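Side-chain contacts in SusD superfamily protein (Parabacteroides distasonis, PDB 3OTN), which probably binds nutrient carbohydrates at the outer membrane of the bacterium: residues A[71-74]-A[75-78]; A[125-128]-A[129-133]; A[213-216]-A[217-220]; A[367-370]-A[371-375]. All blocks are in the same frame, centred on the assembly; numbering follows the deposited sequence.

Interaction 1. Residues A[71-74]-A[75-78]; sequences LVSD and RSLY. With EDO (1,2-ethanediol), chain L.
Ser73 and Ser76 hold each other across a type I beta turn, and their bonds form the tight part of this contact. The backbone bond that defines the turn runs from Ser76 N to Ser73 O at 3.0 Å. A second bond goes the other way: Ser73 N gives its hydrogen to Ser76 OG at 3.0 Å, and at 169° it is almost straight. Ser76 OG is also tied to Asp66 of helix 64-68, while CG1 of Val72 packs against this oxygen at 3.8 Å. Ser73 OG stands between its own backbone N and carbonyl carbon (chi1 77°), where it can accept from Arg75 N at 3.1 Å, as in an ST turn. With an alanine here in place of Ser73, Arg75 N is likely to lose this acceptor, and the bend one of the bonds that fix it.

The outer side is looser. Arg75 extends away from the turn, its guanidinium nearly perpendicular to the Asp74 carboxylate, and Asp74 OD1 stays 4.8 Å from Arg75 NE. An ethanediol, probably from the crystallisation liquor, hydrogen-bonds to Val72 O, and a water lies 2.7 Å from Asp74 O. The turn leading into helix 79-100 is thus held by serine hydroxyls and backbone groups, with no direct ion pair between its neighbouring acid and base.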
loop_
_atom_site.group_PDB
_atom_site.type_symbol
_atom_site.label_atom_id
_atom_site.label_comp_id
_atom_site.label_asym_id
_atom_site.label_seq_id
_atom_site.Cartn_x
_atom_site.Cartn_y
_atom_site.Cartn_z
ATOM N N LEU A 71 -16.267 8.183 13.952
ATOM C CA LEU A 71 -17.654 7.935 13.568
ATOM C C LEU A 71 -17.768 7.242 12.210
ATOM O O LEU A 71 -18.792 7.327 11.562
ATOM C CB LEU A 71 -18.423 9.255 13.489
ATOM C CG LEU A 71 -18.521 10.067 14.771
ATOM C CD1 LEU A 71 -19.388 11.300 14.490
ATOM C CD2 LEU A 71 -19.100 9.198 15.888
ATOM N N VAL A 72 -16.716 6.570 11.793
ATOM C CA VAL A 72 -16.741 5.711 10.629
ATOM C C VAL A 72 -17.923 4.721 10.758
ATOM O O VAL A 72 -18.203 4.188 11.861
ATOM C CB VAL A 72 -15.375 5.010 10.454
ATOM C CG1 VAL A 72 -15.414 3.920 9.363
ATOM C CG2 VAL A 72 -14.307 6.058 10.085
ATOM N N SER A 73 -18.645 4.553 9.653
ATOM C CA SER A 73 -19.876 3.737 9.623
ATOM C C SER A 73 -19.925 2.933 8.336
ATOM O O SER A 73 -19.045 3.073 7.453
ATOM C CB SER A 73 -21.123 4.631 9.713
ATOM O OG SER A 73 -21.398 5.275 8.478
ATOM N N ASP A 74 -20.970 2.110 8.213
ATOM C CA ASP A 74 -21.175 1.338 6.983
ATOM C C ASP A 74 -21.490 2.225 5.763
ATOM O O ASP A 74 -21.489 1.741 4.656
ATOM C CB ASP A 74 -22.252 0.255 7.187
ATOM C CG ASP A 74 -23.562 0.799 7.673
ATOM O OD1 ASP A 74 -23.754 2.050 7.690
ATOM O OD2 ASP A 74 -24.398 -0.049 8.069
ATOM N N ARG A 75 -21.777 3.506 5.986
ATOM C CA ARG A 75 -21.953 4.499 4.914
ATOM C C ARG A 75 -20.685 5.326 4.609
ATOM O O ARG A 75 -20.716 6.169 3.719
ATOM C CB ARG A 75 -23.075 5.468 5.272
ATOM C CG ARG A 75 -24.434 4.863 5.205
ATOM C CD ARG A 75 -25.464 5.854 5.742
ATOM N NE ARG A 75 -26.782 5.256 5.724
ATOM C CZ ARG A 75 -27.560 5.143 4.650
ATOM N NH1 ARG A 75 -27.189 5.633 3.465
ATOM N NH2 ARG A 75 -28.750 4.582 4.781
ATOM N N SER A 76 -19.588 5.116 5.327
ATOM C CA SER A 76 -18.356 5.897 5.040
ATOM C C SER A 76 -17.817 5.674 3.619
ATOM O O SER A 76 -18.096 4.676 2.957
ATOM C CB SER A 76 -17.292 5.621 6.092
ATOM O OG SER A 76 -17.731 6.164 7.354
ATOM N N LEU A 77 -17.072 6.645 3.133
ATOM C CA LEU A 77 -16.440 6.551 1.837
ATOM C C LEU A 77 -15.365 5.470 1.758
ATOM O O LEU A 77 -14.894 4.934 2.778
ATOM C CB LEU A 77 -15.852 7.921 1.462
ATOM C CG LEU A 77 -16.833 9.089 1.310
ATOM C CD1 LEU A 77 -16.088 10.362 0.995
ATOM C CD2 LEU A 77 -17.885 8.778 0.239
ATOM N N TYR A 78 -14.976 5.165 0.519
ATOM C CA TYR A 78 -13.869 4.261 0.156
ATOM C C TYR A 78 -14.140 2.785 0.311
ATOM O O TYR A 78 -13.706 1.996 -0.524
ATOM C CB TYR A 78 -12.555 4.643 0.869
ATOM C CG TYR A 78 -12.370 6.125 0.977
ATOM C CD1 TYR A 78 -12.368 6.903 -0.162
ATOM C CD2 TYR A 78 -12.284 6.772 2.219
ATOM C CE1 TYR A 78 -12.265 8.271 -0.103
ATOM C CE2 TYR A 78 -12.163 8.193 2.294
ATOM C CZ TYR A 78 -12.152 8.925 1.109
ATOM O OH TYR A 78 -12.053 10.317 1.089
HETATM C C1 EDO L . -17.543 3.439 14.959
HETATM O O1 EDO L . -16.900 4.416 14.149
HETATM C C2 EDO L . -18.351 4.149 16.021
HETATM O O2 EDO L . -17.411 4.722 16.919
HETATM O O HOH W 1 -20.327 2.275 2.256
#

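Interaction 2. Residues A[125-128]-A[129-133]; sequences YYFY and LVRIF
Tyr126 CD1 meets Leu129 CD1 at 4.1 Å, and Tyr128 CB lies 4.4 Å from Ile132 CD1; these apolar pairs begin a contact that grows more polar toward Arg131. Phe127, one helical turn before the arginine, lies flat against its guanidinium. Their planes are only 9° apart and their centres 3.7 Å, a stacked cation-pi pair, and CD of Arg131 adds a CH-pi contact over the same ring.

The arginine also serves a second ring. Its NH2 sits over the face of Tyr128, with CZ 4.7 Å from that ring's centroid, and here the guanidinium presents its edge, the two planes being 77° apart. A bend at chi3 (-65°) folds the chain back and lets NE donate to Phe127 O at 3.1 Å, from above the carbonyl plane. That oxygen receives a weak backbone bond from Arg131 N as well. At the polar edge, NH1 makes a long, weak ion pair with Asp196, and Phe426 adds another cation-pi contact.

The segments form the C-terminal end of helix 108-133. Leu129 faces helix 79-100, Tyr126 and Val130 reach Ile159 of helix 156-172, and Phe127 packs on helix 187-202.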
loop_
_atom_site.group_PDB
_atom_site.type_symbol
_atom_site.label_atom_id
_atom_site.label_comp_id
_atom_site.label_asym_id
_atom_site.label_seq_id
_atom_site.Cartn_x
_atom_site.Cartn_y
_atom_site.Cartn_z
ATOM N N TYR A 125 -5.503 -9.573 -3.924
ATOM C CA TYR A 125 -6.823 -8.974 -3.682
ATOM C C TYR A 125 -7.367 -9.422 -2.313
ATOM O O TYR A 125 -7.862 -8.587 -1.544
ATOM C CB TYR A 125 -7.821 -9.351 -4.770
ATOM C CG TYR A 125 -7.541 -8.700 -6.124
ATOM C CD1 TYR A 125 -7.400 -7.314 -6.238
ATOM C CD2 TYR A 125 -7.508 -9.442 -7.272
ATOM C CE1 TYR A 125 -7.177 -6.718 -7.446
ATOM C CE2 TYR A 125 -7.271 -8.852 -8.500
ATOM C CZ TYR A 125 -7.098 -7.492 -8.574
ATOM O OH TYR A 125 -6.878 -6.900 -9.784
ATOM N N TYR A 126 -7.257 -10.724 -2.025
ATOM C CA TYR A 126 -7.731 -11.275 -0.772
ATOM C C TYR A 126 -6.941 -10.776 0.431
ATOM O O TYR A 126 -7.521 -10.545 1.484
ATOM C CB TYR A 126 -7.730 -12.810 -0.778
ATOM C CG TYR A 126 -9.019 -13.385 -1.281
ATOM C CD1 TYR A 126 -10.210 -13.227 -0.548
ATOM C CD2 TYR A 126 -9.069 -14.074 -2.477
ATOM C CE1 TYR A 126 -11.403 -13.770 -1.006
ATOM C CE2 TYR A 126 -10.244 -14.636 -2.940
ATOM C CZ TYR A 126 -11.421 -14.458 -2.233
ATOM O OH TYR A 126 -12.598 -14.998 -2.734
ATOM N N PHE A 127 -5.632 -10.589 0.267
ATOM C CA PHE A 127 -4.791 -10.079 1.355
ATOM C C PHE A 127 -5.197 -8.666 1.731
ATOM O O PHE A 127 -5.174 -8.342 2.906
ATOM C CB PHE A 127 -3.298 -10.161 0.952
ATOM C CG PHE A 127 -2.324 -9.838 2.050
ATOM C CD1 PHE A 127 -2.433 -10.414 3.308
ATOM C CD2 PHE A 127 -1.240 -9.019 1.794
ATOM C CE1 PHE A 127 -1.482 -10.141 4.296
ATOM C CE2 PHE A 127 -0.279 -8.749 2.759
ATOM C CZ PHE A 127 -0.412 -9.287 4.021
ATOM N N TYR A 128 -5.560 -7.823 0.753
ATOM C CA TYR A 128 -6.097 -6.492 1.072
ATOM C C TYR A 128 -7.471 -6.640 1.760
ATOM O O TYR A 128 -7.687 -6.079 2.837
ATOM C CB TYR A 128 -6.197 -5.585 -0.150
ATOM C CG TYR A 128 -4.899 -4.937 -0.465
ATOM C CD1 TYR A 128 -3.855 -5.668 -1.043
ATOM C CD2 TYR A 128 -4.644 -3.620 -0.073
ATOM C CE1 TYR A 128 -2.604 -5.070 -1.302
ATOM C CE2 TYR A 128 -3.423 -3.019 -0.336
ATOM C CZ TYR A 128 -2.408 -3.729 -0.946
ATOM O OH TYR A 128 -1.213 -3.098 -1.204
ATOM N N LEU A 129 -8.354 -7.457 1.176
ATOM C CA LEU A 129 -9.686 -7.666 1.770
ATOM C C LEU A 129 -9.653 -8.121 3.233
ATOM O O LEU A 129 -10.364 -7.542 4.100
ATOM C CB LEU A 129 -10.512 -8.643 0.952
ATOM C CG LEU A 129 -11.062 -8.132 -0.362
ATOM C CD1 LEU A 129 -11.625 -9.369 -1.099
ATOM C CD2 LEU A 129 -12.177 -7.095 -0.121
ATOM N N VAL A 130 -8.832 -9.108 3.548
ATOM C CA VAL A 130 -8.826 -9.639 4.925
ATOM C C VAL A 130 -8.252 -8.656 5.917
ATOM O O VAL A 130 -8.718 -8.609 7.057
ATOM C CB VAL A 130 -8.117 -11.048 5.108
ATOM C CG1 VAL A 130 -8.891 -12.159 4.372
ATOM C CG2 VAL A 130 -6.660 -11.003 4.693
ATOM N N ARG A 131 -7.264 -7.861 5.500
ATOM C CA ARG A 131 -6.637 -6.866 6.396
ATOM C C ARG A 131 -7.549 -5.677 6.689
ATOM O O ARG A 131 -7.543 -5.173 7.800
ATOM C CB ARG A 131 -5.312 -6.371 5.819
ATOM C CG ARG A 131 -4.207 -7.431 5.936
ATOM C CD ARG A 131 -2.878 -6.917 5.469
ATOM N NE ARG A 131 -2.900 -6.608 4.047
ATOM C CZ ARG A 131 -1.932 -5.967 3.409
ATOM N NH1 ARG A 131 -0.838 -5.564 4.055
ATOM N NH2 ARG A 131 -2.063 -5.742 2.111
ATOM N N ILE A 132 -8.333 -5.285 5.690
ATOM C CA ILE A 132 -9.246 -4.146 5.765
ATOM C C ILE A 132 -10.525 -4.507 6.500
ATOM O O ILE A 132 -10.939 -3.763 7.388
ATOM C CB ILE A 132 -9.575 -3.584 4.325
ATOM C CG1 ILE A 132 -8.308 -2.996 3.710
ATOM C CG2 ILE A 132 -10.693 -2.489 4.362
ATOM C CD1 ILE A 132 -8.409 -2.631 2.195
ATOM N N PHE A 133 -11.137 -5.641 6.117
ATOM C CA PHE A 133 -12.472 -6.021 6.560
ATOM C C PHE A 133 -12.563 -7.221 7.450
ATOM O O PHE A 133 -13.647 -7.487 7.973
ATOM C CB PHE A 133 -13.351 -6.328 5.320
ATOM C CG PHE A 133 -13.488 -5.165 4.368
ATOM C CD1 PHE A 133 -14.320 -4.094 4.677
ATOM C CD2 PHE A 133 -12.841 -5.174 3.147
ATOM C CE1 PHE A 133 -14.467 -3.026 3.813
ATOM C CE2 PHE A 133 -12.980 -4.112 2.263
ATOM C CZ PHE A 133 -13.793 -3.038 2.590
#

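Interaction 3. Residues A[213-216]-A[217-220]; sequences YAES and AKRS
Glu215 and Arg219 meet through bent side chains: the glutamate turns at chi2 (-59°), the arginine likewise (chi2 58°), and these bends carry carboxylate and guanidinium alongside each other. Lys218 approaches the same acid with its CG anti to the backbone N and a further bend at chi3. Together the three side chains make a salt-bridge network of i to i+3 and i to i+4 pairs along helix 210-225.

The network converges on one oxygen. Glu215 OE1 accepts from Arg219 NH1 at 2.9 Å on its anti side and from Lys218 NZ at 3.2 Å on its syn side. Both donors come from the same face of the carboxylate, whose plane is turned 69° from the guanidinium. NH1 has a second task, donating to the backbone oxygen of Glu215 at 3.2 Å, so one nitrogen grips both the side chain and the main chain of the acid. Both of these partners lie close to the guanidinium plane, which fixes the rotation of the group. Two cations on one carboxylate would be expected to favour its ionised form. The glutamate and the lysine were each deposited in two conformers, so this grip describes one of the states. NE of Arg219 makes a salt bridge to Glu172.

Round the helix, Ser216 and Ser220 are buried against helix 360-375. Ser216 OG also bonds to Ala195 O of helix 187-202. A water links the two hydroxyls, donating to Ser216 OG at 2.7 Å and lying 2.7 Å from Ser220 OG.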
loop_
_atom_site.group_PDB
_atom_site.type_symbol
_atom_site.label_atom_id
_atom_site.label_comp_id
_atom_site.label_asym_id
_atom_site.label_seq_id
_atom_site.Cartn_x
_atom_site.Cartn_y
_atom_site.Cartn_z
ATOM N N TYR A 213 7.215 -16.097 11.248
ATOM C CA TYR A 213 8.292 -15.104 11.057
ATOM C C TYR A 213 9.454 -15.697 10.248
ATOM O O TYR A 213 9.998 -15.035 9.382
ATOM C CB TYR A 213 8.860 -14.592 12.381
ATOM C CG TYR A 213 7.912 -13.778 13.212
ATOM C CD1 TYR A 213 7.450 -12.548 12.770
ATOM C CD2 TYR A 213 7.531 -14.214 14.481
ATOM C CE1 TYR A 213 6.614 -11.753 13.581
ATOM C CE2 TYR A 213 6.684 -13.455 15.286
ATOM C CZ TYR A 213 6.226 -12.236 14.826
ATOM O OH TYR A 213 5.381 -11.474 15.598
ATOM N N ALA A 214 9.843 -16.940 10.556
ATOM C CA ALA A 214 10.944 -17.576 9.828
ATOM C C ALA A 214 10.542 -17.826 8.363
ATOM O O ALA A 214 11.366 -17.636 7.463
ATOM C CB ALA A 214 11.369 -18.858 10.495
ATOM N N GLU A 215 9.296 -18.240 8.109
ATOM C CA GLU A 215 8.845 -18.424 6.719
ATOM C C GLU A 215 8.886 -17.094 5.955
ATOM O O GLU A 215 9.241 -17.066 4.772
ATOM C CB GLU A 215 7.451 -19.042 6.660
ATOM C CG GLU A 215 7.407 -20.482 7.136
ATOM C CD GLU A 215 8.304 -21.402 6.330
ATOM O OE1 GLU A 215 8.205 -21.377 5.081
ATOM O OE2 GLU A 215 9.086 -22.165 6.946
ATOM N N SER A 216 8.522 -15.996 6.634
ATOM C CA SER A 216 8.579 -14.634 6.039
ATOM C C SER A 216 9.998 -14.267 5.646
ATOM O O SER A 216 10.257 -13.911 4.484
ATOM C CB SER A 216 8.037 -13.558 7.008
ATOM O OG SER A 216 8.137 -12.232 6.468
ATOM N N ALA A 217 10.894 -14.346 6.629
ATOM C CA ALA A 217 12.312 -14.016 6.462
ATOM C C ALA A 217 12.965 -14.768 5.273
ATOM O O ALA A 217 13.766 -14.167 4.561
ATOM C CB ALA A 217 13.106 -14.262 7.787
ATOM N N LYS A 218 12.580 -16.035 5.048
ATOM C CA LYS A 218 13.070 -16.836 3.920
ATOM C C LYS A 218 12.805 -16.112 2.590
ATOM O O LYS A 218 13.684 -16.029 1.706
ATOM C CB LYS A 218 12.377 -18.225 3.908
ATOM C CG LYS A 218 13.013 -19.274 2.988
ATOM C CD LYS A 218 12.104 -20.505 2.707
ATOM C CE LYS A 218 11.859 -21.408 3.934
ATOM N NZ LYS A 218 10.885 -22.550 3.680
ATOM N N ARG A 219 11.579 -15.606 2.444
ATOM C CA ARG A 219 11.167 -14.976 1.193
ATOM C C ARG A 219 11.831 -13.643 0.934
ATOM O O ARG A 219 12.285 -13.399 -0.164
ATOM C CB ARG A 219 9.650 -14.825 1.085
ATOM C CG ARG A 219 8.941 -16.065 0.552
ATOM C CD ARG A 219 9.183 -17.260 1.353
ATOM N NE ARG A 219 8.527 -18.450 0.850
ATOM C CZ ARG A 219 8.234 -19.512 1.600
ATOM N NH1 ARG A 219 8.534 -19.542 2.897
ATOM N NH2 ARG A 219 7.660 -20.564 1.043
ATOM N N SER A 220 11.842 -12.773 1.933
ATOM C CA SER A 220 12.504 -11.473 1.787
ATOM C C SER A 220 14.011 -11.638 1.549
ATOM O O SER A 220 14.595 -10.873 0.757
ATOM C CB SER A 220 12.170 -10.552 2.974
ATOM O OG SER A 220 12.374 -11.230 4.196
HETATM O O HOH W 2 10.408 -10.828 5.942
#

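Interaction 4. Residues A[367-370]-A[371-375]; sequences YAEA and QVNAD
Asn373 reaches back one helical turn to Glu369, the two side chains lying alongside each other and pointing the same way. ND2 donates to Glu369 O at 3.0 Å from above the carbonyl plane, while the backbone N of Asn373 reaches that oxygen at 3.1 Å from the opposite face. A water completes the link, accepting from ND2 and donating to Glu369 OE2 at 2.6 Å. The glutamate chain is extended (chi1 -177°, chi2 169°), carrying its carboxylate out to a salt bridge with Arg430 and a hydrogen bond from Trp411. Losing the amide of Asn373, as with an alanine here, is likely to cost the water the ND2 donor and leave Glu369 O with the main-chain bond alone.

These links run along helix 360-375, which packs against helices 380-392 and 403-418 in the part of the chain assigned to the SusD family, a member of the TPR clan. On another side of the helix, CB of Gln371 lies over one face of the Tyr367 ring, offset toward its rim, in a CH-pi contact at 4.1 Å from the centroid. Gln371 bends sharply at chi2 (-89°). Its OE1 is held by Ser382 OG and Asn379 N, and NE2 donates almost straight to the anti lone pair of Asp375 OD2 at 2.9 Å.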
loop_
_atom_site.group_PDB
_atom_site.type_symbol
_atom_site.label_atom_id
_atom_site.label_comp_id
_atom_site.label_asym_id
_atom_site.label_seq_id
_atom_site.Cartn_x
_atom_site.Cartn_y
_atom_site.Cartn_z
ATOM N N TYR A 367 12.335 -8.035 6.108
ATOM C CA TYR A 367 13.365 -9.005 6.509
ATOM C C TYR A 367 13.867 -8.741 7.930
ATOM O O TYR A 367 13.875 -9.676 8.752
ATOM C CB TYR A 367 14.576 -9.092 5.559
ATOM C CG TYR A 367 15.615 -10.093 6.090
ATOM C CD1 TYR A 367 15.467 -11.462 5.893
ATOM C CD2 TYR A 367 16.710 -9.659 6.838
ATOM C CE1 TYR A 367 16.395 -12.376 6.433
ATOM C CE2 TYR A 367 17.641 -10.553 7.353
ATOM C CZ TYR A 367 17.466 -11.915 7.145
ATOM O OH TYR A 367 18.376 -12.788 7.664
ATOM N N ALA A 368 14.313 -7.509 8.214
ATOM C CA ALA A 368 14.809 -7.144 9.564
ATOM C C ALA A 368 13.773 -7.467 10.645
ATOM O O ALA A 368 14.127 -8.003 11.700
ATOM C CB ALA A 368 15.211 -5.665 9.657
ATOM N N GLU A 369 12.511 -7.138 10.383
ATOM C CA GLU A 369 11.445 -7.377 11.362
ATOM C C GLU A 369 11.209 -8.855 11.608
ATOM O O GLU A 369 11.207 -9.302 12.745
ATOM C CB GLU A 369 10.144 -6.650 10.975
ATOM C CG GLU A 369 9.046 -6.835 12.039
ATOM C CD GLU A 369 7.816 -5.931 11.860
ATOM O OE1 GLU A 369 7.783 -5.139 10.922
ATOM O OE2 GLU A 369 6.900 -6.002 12.711
ATOM N N ALA A 370 11.017 -9.617 10.544
ATOM C CA ALA A 370 10.819 -11.062 10.657
ATOM C C ALA A 370 12.005 -11.764 11.326
ATOM O O ALA A 370 11.819 -12.669 12.164
ATOM C CB ALA A 370 10.563 -11.678 9.259
ATOM N N GLN A 371 13.219 -11.370 10.921
ATOM C CA GLN A 371 14.452 -12.000 11.397
ATOM C C GLN A 371 14.613 -11.793 12.897
ATOM O O GLN A 371 14.870 -12.763 13.634
ATOM C CB GLN A 371 15.692 -11.479 10.632
ATOM C CG GLN A 371 16.981 -12.186 10.977
ATOM C CD GLN A 371 17.715 -11.541 12.157
ATOM O OE1 GLN A 371 17.901 -10.330 12.179
ATOM N NE2 GLN A 371 18.137 -12.347 13.123
ATOM N N VAL A 372 14.455 -10.550 13.356
ATOM C CA VAL A 372 14.596 -10.286 14.781
ATOM C C VAL A 372 13.501 -10.983 15.615
ATOM O O VAL A 372 13.762 -11.431 16.726
ATOM C CB VAL A 372 14.694 -8.780 15.138
ATOM C CG1 VAL A 372 13.353 -8.075 15.002
ATOM C CG2 VAL A 372 15.234 -8.646 16.554
ATOM N N ASN A 373 12.300 -11.078 15.071
ATOM C CA ASN A 373 11.201 -11.762 15.737
ATOM C C ASN A 373 11.413 -13.279 15.778
ATOM O O ASN A 373 11.170 -13.902 16.794
ATOM C CB ASN A 373 9.850 -11.414 15.055
ATOM C CG ASN A 373 9.190 -10.156 15.631
ATOM O OD1 ASN A 373 8.788 -10.144 16.785
ATOM N ND2 ASN A 373 9.035 -9.124 14.812
ATOM N N ALA A 374 11.862 -13.876 14.675
ATOM C CA ALA A 374 12.171 -15.320 14.670
ATOM C C ALA A 374 13.337 -15.627 15.599
ATOM O O ALA A 374 13.206 -16.446 16.515
ATOM C CB ALA A 374 12.472 -15.813 13.263
ATOM N N ASP A 375 14.472 -14.972 15.365
ATOM C CA ASP A 375 15.720 -15.300 16.056
ATOM C C ASP A 375 15.889 -14.657 17.439
ATOM O O ASP A 375 16.802 -15.024 18.172
ATOM C CB ASP A 375 16.935 -14.935 15.182
ATOM C CG ASP A 375 16.970 -15.696 13.859
ATOM O OD1 ASP A 375 16.397 -16.801 13.785
ATOM O OD2 ASP A 375 17.568 -15.184 12.882
HETATM O O HOH W 3 6.815 -7.363 14.962
#

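From the N terminus, the four contacts follow in series, each local to one continuous stretch, with none nesting or crossing. Interaction 1 closes a turn between helices 64-68 and 79-100; it leads into helix 79-100, on which interaction 2, in the last turns of helix 108-133, also packs. The centres of interaction 1 and interaction 2 are about 17 Å apart. Helix 187-202 is shared: Phe127 of interaction 2 and Ser216 of interaction 3 both touch it. Interactions 3 and 4 meet directly, helix 210-225 against helix 360-375, with Tyr213 CD1 3.5 Å from Asn373 CB and Ser220 OG 3.4 Å from Tyr367 CB. Interaction 1 lies across the chain's centre from interaction 3.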